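Pyruvate kinase (Pseudomonas aeruginosa, PDB 6QXL) probably catalyses the last step of glycolysis, the transfer of phosphate from phosphoenolpyruvate to ADP to give pyruvate and ATP, and binds glucose-6-phosphate as a homotetramer. Local coordinates at residues F426-L431 and D462-Q467; C382-E385 and T389-I392; Y403-H408 and Q438-E443; D185-Y190 and P407-Q412. All coordinates share one frame; numbering follows the deposited sequence.

Interaction 1 (F426-L431 and D462-Q467); sequences FDPAAL and DSYTAQ. With G6P (6-O-phosphono-alpha-D-glucopyranose), chain M.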
# COMPACT_ATOMS: atom_id res chain seq x y z
N PHE A 426 14.90 1.62 39.81
CA PHE A 426 14.85 3.07 39.91
C PHE A 426 13.62 3.47 40.68
O PHE A 426 12.53 2.91 40.47
CB PHE A 426 14.85 3.67 38.51
CG PHE A 426 15.00 5.16 38.46
CD1 PHE A 426 13.87 5.95 38.42
CD2 PHE A 426 16.27 5.76 38.33
CE1 PHE A 426 13.99 7.34 38.33
CE2 PHE A 426 16.39 7.12 38.21
CZ PHE A 426 15.26 7.92 38.18
N ASP A 427 13.80 4.42 41.61
CA ASP A 427 12.72 4.93 42.44
C ASP A 427 12.64 6.44 42.31
O ASP A 427 13.32 7.16 43.04
CB ASP A 427 12.89 4.56 43.92
CG ASP A 427 11.62 4.81 44.73
OD1 ASP A 427 10.63 5.34 44.15
OD2 ASP A 427 11.60 4.47 45.93
N PRO A 428 11.77 6.93 41.40
CA PRO A 428 11.70 8.38 41.22
C PRO A 428 11.11 9.13 42.44
O PRO A 428 11.55 10.25 42.72
CB PRO A 428 10.82 8.52 39.97
CG PRO A 428 9.91 7.36 40.03
CD PRO A 428 10.69 6.24 40.68
N ALA A 429 10.16 8.52 43.16
CA ALA A 429 9.52 9.16 44.32
C ALA A 429 10.52 9.53 45.43
O ALA A 429 10.34 10.52 46.12
CB ALA A 429 8.41 8.27 44.90
N ALA A 430 11.59 8.76 45.56
CA ALA A 430 12.60 9.02 46.57
C ALA A 430 13.69 9.97 46.10
O ALA A 430 14.78 9.95 46.62
CB ALA A 430 13.22 7.70 47.03
N LEU A 431 13.39 10.83 45.12
CA LEU A 431 14.35 11.82 44.65
C LEU A 431 13.70 13.20 44.59
O LEU A 431 12.48 13.32 44.49
CB LEU A 431 14.84 11.44 43.26
CG LEU A 431 16.03 10.45 43.25
CD1 LEU A 431 16.34 9.98 41.83
CD2 LEU A 431 17.30 11.00 43.84
N ASP A 462 2.06 12.19 36.16
CA ASP A 462 2.14 13.39 37.01
C ASP A 462 2.71 13.05 38.38
O ASP A 462 3.68 13.67 38.81
CB ASP A 462 0.78 14.07 37.15
CG ASP A 462 0.25 14.62 35.83
OD1 ASP A 462 1.05 15.25 35.06
OD2 ASP A 462 -0.98 14.44 35.59
N SER A 463 2.13 12.05 39.06
CA SER A 463 2.65 11.59 40.35
C SER A 463 3.64 10.46 40.13
O SER A 463 3.78 9.95 39.03
CB SER A 463 1.52 11.13 41.27
OG SER A 463 1.22 9.75 41.09
N TYR A 464 4.34 10.07 41.19
CA TYR A 464 5.23 8.92 41.16
C TYR A 464 4.75 7.78 42.07
O TYR A 464 5.53 6.92 42.47
CB TYR A 464 6.62 9.38 41.55
CG TYR A 464 7.32 10.28 40.55
CD1 TYR A 464 7.13 10.16 39.17
CD2 TYR A 464 8.29 11.18 40.99
CE1 TYR A 464 7.84 10.95 38.28
CE2 TYR A 464 8.98 11.98 40.10
CZ TYR A 464 8.75 11.87 38.74
OH TYR A 464 9.42 12.67 37.83
N THR A 465 3.46 7.77 42.38
CA THR A 465 2.89 6.84 43.36
C THR A 465 1.78 5.96 42.76
O THR A 465 1.77 4.75 42.96
CB THR A 465 2.35 7.60 44.58
OG1 THR A 465 1.23 8.40 44.19
CG2 THR A 465 3.43 8.55 45.15
N ALA A 466 0.86 6.55 41.99
CA ALA A 466 -0.23 5.82 41.36
C ALA A 466 0.25 5.10 40.09
O ALA A 466 1.27 5.43 39.51
CB ALA A 466 -1.38 6.76 41.03
N GLN A 467 -0.51 4.10 39.68
CA GLN A 467 -0.30 3.37 38.43
C GLN A 467 -1.36 3.80 37.41
O GLN A 467 -2.39 4.36 37.77
CB GLN A 467 -0.34 1.86 38.71
CG GLN A 467 -1.01 0.98 37.68
CD GLN A 467 -1.22 -0.43 38.09
OE1 GLN A 467 -0.88 -0.90 39.20
NE2 GLN A 467 -1.71 -1.19 37.14
C1 G6P M . 5.10 6.49 36.06
C2 G6P M . 4.78 7.01 37.45
C3 G6P M . 3.31 7.39 37.35
C4 G6P M . 2.49 6.53 36.41
C5 G6P M . 3.15 5.17 36.45
C6 G6P M . 2.29 4.14 35.75
O1 G6P M . 6.52 6.51 36.03
O2 G6P M . 5.10 6.07 38.50
O3 G6P M . 3.41 8.66 36.75
O4 G6P M . 1.08 6.56 36.75
O5 G6P M . 4.46 5.22 35.88
O6 G6P M . 3.00 3.07 35.14
P G6P M . 2.19 1.80 34.48
O1P G6P M . 2.06 0.75 35.56
O2P G6P M . 3.31 1.67 33.48
O3P G6P M . 0.73 2.09 34.07
O HOH W 1 8.08 5.56 42.46
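Two loops meet at A429 and Y464, whose CA atoms lie 5.3 Å apart: loop 426-431 follows strand 421-425, and loop 462-467 joins strands 455-461 and 470-477. P428 lies over one face of the Y464 ring in a CH-pi contact, its CB 3.8 Å from the ring centroid and only 9° off the normal. Y464 CG stands anti to its own carbonyl carbon (chi1 -69°), which turns the ring under the proline. A429 CB packs beside Y464 CB at 4.0 Å. A water ties the polar parts together, donating to D427 OD1 at 3.1 Å and to Y464 O at 2.9 Å.

Backbone carbonyls of 462-467 hold the sugar. G6P O3 donates to S463 O over 2.6 Å, and G6P O4 to A466 O over 3.0 Å, while C2 of the sugar lies at the edge of the Y464 ring. S463 OG accepts from T465 N at 3.3 Å (172°), an ST turn, and more weakly from A466 N, so two successive N-H groups point at one hydroxyl. The arrangement belongs to the glucose-6-phosphate pocket of the pyruvate kinase alpha/beta domain, with P428 packed behind the loop whose carbonyls accept from O3 and O4.

Interaction 2 (C382-E385 and T389-I392); sequences CLTE and TPLI. With G6P (6-O-phosphono-alpha-D-glucopyranose), chain M.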
# COMPACT_ATOMS: atom_id res chain seq x y z
N CYS A 382 11.26 4.52 30.22
CA CYS A 382 9.86 4.42 30.56
C CYS A 382 9.73 4.21 32.06
O CYS A 382 9.97 3.12 32.57
CB CYS A 382 9.22 3.29 29.78
SG CYS A 382 7.48 3.11 30.18
N LEU A 383 9.35 5.27 32.77
CA LEU A 383 9.10 5.17 34.20
C LEU A 383 7.77 4.50 34.37
O LEU A 383 6.75 5.03 33.94
CB LEU A 383 9.08 6.54 34.87
CG LEU A 383 10.26 7.48 34.64
CD1 LEU A 383 10.14 8.63 35.66
CD2 LEU A 383 11.61 6.80 34.72
N THR A 384 7.77 3.33 34.99
CA THR A 384 6.56 2.53 35.10
C THR A 384 6.45 1.90 36.47
O THR A 384 7.43 1.49 37.07
CB THR A 384 6.51 1.44 33.99
OG1 THR A 384 5.31 0.64 34.15
CG2 THR A 384 7.76 0.56 34.02
N GLU A 385 5.21 1.77 36.92
CA GLU A 385 4.88 1.19 38.20
C GLU A 385 4.69 -0.32 38.04
O GLU A 385 5.34 -1.10 38.74
CB GLU A 385 3.64 1.87 38.79
CG GLU A 385 3.51 1.90 40.30
CD GLU A 385 4.59 2.77 41.03
OE1 GLU A 385 5.50 3.35 40.42
OE2 GLU A 385 4.55 2.85 42.27
N THR A 389 3.00 0.28 30.71
CA THR A 389 3.42 1.17 29.64
C THR A 389 4.44 0.53 28.69
O THR A 389 4.24 0.57 27.50
CB THR A 389 3.86 2.54 30.20
OG1 THR A 389 2.76 3.15 30.86
CG2 THR A 389 4.29 3.46 29.08
N PRO A 390 5.50 -0.09 29.20
CA PRO A 390 6.44 -0.74 28.27
C PRO A 390 5.88 -2.03 27.63
O PRO A 390 6.37 -2.45 26.60
CB PRO A 390 7.68 -1.02 29.13
CG PRO A 390 7.13 -1.15 30.50
CD PRO A 390 5.98 -0.18 30.59
N LEU A 391 4.85 -2.63 28.20
CA LEU A 391 4.14 -3.68 27.50
C LEU A 391 3.59 -3.16 26.17
O LEU A 391 3.79 -3.80 25.13
CB LEU A 391 3.01 -4.23 28.35
CG LEU A 391 2.07 -5.23 27.66
CD1 LEU A 391 2.79 -6.48 27.28
CD2 LEU A 391 0.91 -5.59 28.55
N ILE A 392 2.93 -2.01 26.19
CA ILE A 392 2.35 -1.43 25.00
C ILE A 392 3.46 -1.01 24.04
O ILE A 392 3.42 -1.33 22.85
CB ILE A 392 1.47 -0.24 25.32
CG1 ILE A 392 0.36 -0.60 26.32
CG2 ILE A 392 0.85 0.34 24.05
CD1 ILE A 392 -0.52 -1.76 25.95
C1 G6P M . 5.10 6.49 36.06
C2 G6P M . 4.78 7.01 37.45
C3 G6P M . 3.31 7.39 37.35
C4 G6P M . 2.49 6.53 36.41
C5 G6P M . 3.15 5.17 36.45
C6 G6P M . 2.29 4.14 35.75
O1 G6P M . 6.52 6.51 36.03
O2 G6P M . 5.10 6.07 38.50
O3 G6P M . 3.41 8.66 36.75
O4 G6P M . 1.08 6.56 36.75
O5 G6P M . 4.46 5.22 35.88
O6 G6P M . 3.00 3.07 35.14
P G6P M . 2.19 1.80 34.48
O1P G6P M . 2.06 0.75 35.56
O2P G6P M . 3.31 1.67 33.48
O3P G6P M . 0.73 2.09 34.07
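Phosphate oxygen O2P of glucose-6-phosphate is the atom on which the two segments converge. T389 N donates to G6P O2P at 3.1 Å with an N-H...O angle of 161°, and T384 OG1 donates to the same oxygen across a very short modelled distance, whose exact length is best treated with caution. T384 OG1 is placed there by a first torsion that sets it anti to the backbone N (chi1 178°); it also accepts from G387 N, in the turn between the segments. T389 OG1 lies 3.1 Å from G6P O2P as well, and it also hydrogen-bonds T470 OG1. The ester oxygen is held separately: E385 N reaches G6P O6 at 3.1 Å and nearly straight, at 171°.

Away from the ligand, the segments meet mainly through carbon and sulfur. C382 SG touches T389 CG2 at 3.4 Å and P390 CD at 3.6 Å, so the sulfur sits against two successive residues of the helix. The side chains of T384 and P390 approach tip to tip, with T384 CG2 4.0 Å from P390 CG. Strand 377-383 and helix 388-394 are the first two elements of a beta-alpha-beta unit completed by strand 402-406, and all four touching residues are buried. Near the start of that helix, backbone N-H groups and hydroxyls together supply neutral donors to the phosphate, and the helix dipole would probably add to the stabilisation of its negative charge.

Interaction 3 (Y403-H408 and Q438-E443); sequences YAYSPH and QAAVDE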
# COMPACT_ATOMS: atom_id res chain seq x y z
N TYR A 403 13.65 0.69 28.09
CA TYR A 403 14.06 0.47 29.49
C TYR A 403 12.91 0.71 30.44
O TYR A 403 12.37 1.81 30.47
CB TYR A 403 15.22 1.36 29.81
CG TYR A 403 16.44 1.00 29.03
CD1 TYR A 403 17.25 -0.06 29.42
CD2 TYR A 403 16.79 1.69 27.88
CE1 TYR A 403 18.38 -0.40 28.69
CE2 TYR A 403 17.94 1.35 27.17
CZ TYR A 403 18.71 0.30 27.58
OH TYR A 403 19.81 -0.02 26.87
N ALA A 404 12.51 -0.32 31.17
CA ALA A 404 11.46 -0.21 32.18
C ALA A 404 12.12 0.16 33.53
O ALA A 404 12.79 -0.67 34.16
CB ALA A 404 10.70 -1.53 32.30
N TYR A 405 11.94 1.42 33.92
CA TYR A 405 12.39 1.95 35.20
C TYR A 405 11.30 1.72 36.23
O TYR A 405 10.19 2.27 36.12
CB TYR A 405 12.70 3.44 35.09
CG TYR A 405 14.00 3.79 34.39
CD1 TYR A 405 14.28 3.36 33.11
CD2 TYR A 405 14.93 4.60 35.00
CE1 TYR A 405 15.47 3.71 32.47
CE2 TYR A 405 16.13 4.93 34.37
CZ TYR A 405 16.38 4.49 33.11
OH TYR A 405 17.56 4.84 32.48
N SER A 406 11.59 0.89 37.23
CA SER A 406 10.61 0.62 38.26
C SER A 406 11.31 0.37 39.59
O SER A 406 12.44 -0.10 39.64
CB SER A 406 9.76 -0.58 37.88
OG SER A 406 8.58 -0.64 38.67
N PRO A 407 10.64 0.74 40.68
CA PRO A 407 11.19 0.42 41.98
C PRO A 407 10.81 -0.99 42.44
O PRO A 407 11.53 -1.57 43.24
CB PRO A 407 10.56 1.48 42.87
CG PRO A 407 9.22 1.74 42.25
CD PRO A 407 9.45 1.60 40.78
N HIS A 408 9.72 -1.54 41.92
CA HIS A 408 9.16 -2.79 42.41
C HIS A 408 9.83 -4.02 41.80
O HIS A 408 10.17 -4.03 40.63
CB HIS A 408 7.67 -2.86 42.17
CG HIS A 408 6.92 -1.65 42.64
ND1 HIS A 408 7.35 -0.85 43.68
CD2 HIS A 408 5.77 -1.10 42.19
CE1 HIS A 408 6.50 0.13 43.85
NE2 HIS A 408 5.54 0.02 42.95
N GLN A 438 17.68 13.68 34.98
CA GLN A 438 19.13 13.46 34.84
C GLN A 438 19.56 12.21 35.61
O GLN A 438 20.54 11.58 35.24
CB GLN A 438 19.93 14.67 35.31
CG GLN A 438 21.45 14.54 35.17
CD GLN A 438 21.94 14.44 33.73
OE1 GLN A 438 21.66 15.32 32.92
NE2 GLN A 438 22.70 13.39 33.42
N ALA A 439 18.82 11.85 36.65
CA ALA A 439 19.10 10.64 37.40
C ALA A 439 18.87 9.41 36.51
O ALA A 439 19.71 8.51 36.45
CB ALA A 439 18.24 10.57 38.66
N ALA A 440 17.73 9.39 35.83
CA ALA A 440 17.42 8.33 34.86
C ALA A 440 18.45 8.28 33.73
O ALA A 440 18.96 7.22 33.40
CB ALA A 440 16.03 8.52 34.30
N VAL A 441 18.81 9.41 33.18
CA VAL A 441 19.82 9.42 32.14
C VAL A 441 21.16 8.92 32.65
O VAL A 441 21.93 8.32 31.91
CB VAL A 441 19.92 10.82 31.51
CG1 VAL A 441 21.08 10.93 30.52
CG2 VAL A 441 18.61 11.13 30.81
N ASP A 442 21.45 9.16 33.93
CA ASP A 442 22.71 8.69 34.52
C ASP A 442 22.82 7.17 34.48
O ASP A 442 23.86 6.62 34.11
CB ASP A 442 22.90 9.21 35.96
CG ASP A 442 23.40 10.65 36.01
OD1 ASP A 442 24.08 11.10 35.06
OD2 ASP A 442 23.08 11.36 36.99
N GLU A 443 21.72 6.50 34.82
CA GLU A 443 21.66 5.04 34.77
C GLU A 443 22.06 4.47 33.41
O GLU A 443 22.70 3.43 33.34
CB GLU A 443 20.26 4.56 35.16
CG GLU A 443 19.87 4.85 36.61
CD GLU A 443 20.61 3.99 37.62
OE1 GLU A 443 20.55 2.79 37.46
OE2 GLU A 443 21.24 4.52 38.54
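The polar link is a single hydrogen bond: Y405 OH donates to A440 O, 2.9 Å away, from strand 402-406 to helix 436-446. The hydroxyl does not lie on a lone pair of that oxygen; it comes in above the carbonyl plane, 43° out of it, at a C=O...O angle of 126°. Y405 CG lies anti to its carbonyl carbon, beside the backbone N (chi1 -76°), and from there the phenol spans the gap between strand and helix, where the nearest CA atoms, those of Y405 and A440, are 8.1 Å apart.

The apolar contact is between Y405 CE2 and A440 CB, at 3.6 Å, so the same residue supplies a methyl group to the ring and a carbonyl to the hydroxyl. One helical turn on, E443 CB lies 3.8 Å from Y405 OH in plain van der Waals packing, whereas the carboxylate of E443 leads away and forms a salt bridge with R447. Ring packing continues beyond the two segments, where F426 meets Y405 edge-to-face; L383 and I381 of the neighbouring strand 377-383 also touch the Y405 side chain.

On the helix itself, Q438 NE2 donates to D442 OD1 at 3.1 Å, approaching from above the carboxylate plane. Y405 is buried, and because its hydroxyl donates to A440 O, the polar end of the side chain is paired with the helix main chain.

Interaction 4 (D185-Y190 and P407-Q412); sequences DMDLDY and PHRETQ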
# COMPACT_ATOMS: atom_id res chain seq x y z
N ASP A 185 2.53 -18.88 46.89
CA ASP A 185 3.44 -18.96 48.03
C ASP A 185 4.88 -18.68 47.63
O ASP A 185 5.63 -18.11 48.40
CB ASP A 185 3.31 -20.33 48.72
CG ASP A 185 4.07 -20.44 50.03
OD1 ASP A 185 3.75 -19.62 50.93
OD2 ASP A 185 4.99 -21.32 50.14
N MET A 186 5.26 -19.07 46.42
CA MET A 186 6.62 -18.84 45.93
C MET A 186 6.80 -17.47 45.29
O MET A 186 7.91 -17.15 44.86
CB MET A 186 6.99 -19.91 44.90
CG MET A 186 7.09 -21.33 45.44
SD MET A 186 7.21 -22.53 44.11
CE MET A 186 8.93 -22.31 43.69
N ASP A 187 5.73 -16.66 45.21
CA ASP A 187 5.76 -15.34 44.53
C ASP A 187 6.19 -15.45 43.08
O ASP A 187 7.04 -14.69 42.60
CB ASP A 187 6.68 -14.33 45.26
CG ASP A 187 6.05 -13.75 46.49
OD1 ASP A 187 4.85 -14.03 46.82
OD2 ASP A 187 6.79 -12.96 47.11
N LEU A 188 5.61 -16.40 42.36
CA LEU A 188 5.96 -16.58 40.97
C LEU A 188 5.46 -15.40 40.14
O LEU A 188 4.41 -14.84 40.42
CB LEU A 188 5.39 -17.90 40.44
CG LEU A 188 5.92 -19.19 41.06
CD1 LEU A 188 5.40 -20.38 40.28
CD2 LEU A 188 7.44 -19.22 41.10
N ASP A 189 6.24 -15.04 39.13
CA ASP A 189 5.93 -13.91 38.27
C ASP A 189 4.87 -14.26 37.21
O ASP A 189 4.04 -13.42 36.86
CB ASP A 189 7.20 -13.42 37.63
CG ASP A 189 8.27 -13.13 38.67
OD1 ASP A 189 8.07 -12.23 39.49
OD2 ASP A 189 9.28 -13.84 38.71
N TYR A 190 4.91 -15.50 36.71
CA TYR A 190 3.94 -15.97 35.71
C TYR A 190 3.43 -17.34 36.10
O TYR A 190 4.17 -18.16 36.63
CB TYR A 190 4.59 -16.05 34.31
CG TYR A 190 4.87 -14.71 33.69
CD1 TYR A 190 3.87 -13.98 33.06
CD2 TYR A 190 6.15 -14.17 33.72
CE1 TYR A 190 4.13 -12.76 32.49
CE2 TYR A 190 6.42 -12.94 33.14
CZ TYR A 190 5.42 -12.26 32.52
OH TYR A 190 5.70 -11.04 31.98
N PRO A 407 10.64 0.74 40.68
CA PRO A 407 11.19 0.42 41.98
C PRO A 407 10.81 -0.99 42.44
O PRO A 407 11.53 -1.57 43.24
CB PRO A 407 10.56 1.48 42.87
CG PRO A 407 9.22 1.74 42.25
CD PRO A 407 9.45 1.60 40.78
N HIS A 408 9.72 -1.54 41.92
CA HIS A 408 9.16 -2.79 42.41
C HIS A 408 9.83 -4.02 41.80
O HIS A 408 10.17 -4.03 40.63
CB HIS A 408 7.67 -2.86 42.17
CG HIS A 408 6.92 -1.65 42.64
ND1 HIS A 408 7.35 -0.85 43.68
CD2 HIS A 408 5.77 -1.10 42.19
CE1 HIS A 408 6.50 0.13 43.85
NE2 HIS A 408 5.54 0.02 42.95
N ARG A 409 10.00 -5.06 42.61
CA ARG A 409 10.60 -6.31 42.14
C ARG A 409 9.65 -7.07 41.23
O ARG A 409 10.07 -7.62 40.22
CB ARG A 409 11.04 -7.18 43.30
CG ARG A 409 11.80 -8.48 42.94
CD ARG A 409 11.37 -9.71 43.73
NE ARG A 409 9.91 -9.98 43.81
CZ ARG A 409 9.20 -10.79 43.03
NH1 ARG A 409 9.77 -11.45 42.01
NH2 ARG A 409 7.87 -10.90 43.32
N GLU A 410 8.37 -7.08 41.59
CA GLU A 410 7.31 -7.68 40.77
C GLU A 410 7.42 -7.20 39.31
O GLU A 410 7.41 -8.01 38.38
CB GLU A 410 5.96 -7.30 41.38
CG GLU A 410 4.74 -7.99 40.91
CD GLU A 410 3.44 -7.36 41.50
OE1 GLU A 410 3.48 -6.58 42.48
OE2 GLU A 410 2.35 -7.66 40.93
N THR A 411 7.59 -5.90 39.14
CA THR A 411 7.67 -5.30 37.81
C THR A 411 9.02 -5.58 37.18
O THR A 411 9.09 -5.89 35.99
CB THR A 411 7.39 -3.78 37.90
OG1 THR A 411 6.08 -3.59 38.45
CG2 THR A 411 7.49 -3.11 36.56
N GLN A 412 10.09 -5.45 37.96
CA GLN A 412 11.44 -5.69 37.42
C GLN A 412 11.57 -7.08 36.79
O GLN A 412 12.29 -7.25 35.81
CB GLN A 412 12.49 -5.53 38.53
CG GLN A 412 12.73 -4.09 38.95
CD GLN A 412 13.36 -3.96 40.33
OE1 GLN A 412 13.69 -4.96 40.99
NE2 GLN A 412 13.48 -2.74 40.79
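A salt bridge joins D189 and R409 between the TIM-barrel domain and the alpha/beta domain: R409 NH1 donates to D189 OD1 at 3.1 Å. The N-H...O angle is 145°, and the nitrogen meets the syn lone pair of OD1. The two flat groups are not coplanar, since carboxylate and guanidinium are turned 39° against each other. R409 leaves the first turn of helix 409-414 with CG anti to its backbone N (chi1 -175°), then bends at the second and third torsions, which brings its head across to the loop before strand 190-193. D189 is shared: its OD2 is bonded to R53 and to the backbone N of L65 on the barrel side, so that second shell holds the carboxylate that receives R409.

A second, purely electrostatic relation involves D187. D187 OD2 lies 4.4 Å from R409 NH2, but no N-H of the guanidinium is directed at it; the pair would nevertheless probably add to the negative potential around the arginine. D187 has positive phi, in a Schellman motif that ends helix 174-185 and turns the chain toward D189.

Packing is slight beyond these charges. The closest CA atoms are those of D189 and E410, 6.9 Å apart, and on the D187 side the side-chain approach is D187 CB to R409 NH2, at 4.1 Å.

Overall arrangement
Interactions 1, 2 and 3 lie wholly in the alpha/beta domain, with centres 11 to 13 Å apart, and interaction 4 ties that domain to the barrel, its centre 16 to 19 Å from the others. Strands 377-383 and 402-406, neighbours in one sheet, carry interactions 2 and 3 and are joined by T384 N to Y405 O. Along the chain, interaction 2 is nested inside the long loop closed by interaction 4, interaction 3 begins where interaction 4 ends, and interactions 1 and 3 alternate. Interactions 1 and 2 both touch glucose-6-phosphate, the first through hydroxyls O3 and O4, the second chiefly through the phosphate. E385 O hydrogen-bonds T411 OG1 of helix 409-414, whose R409 meets the barrel.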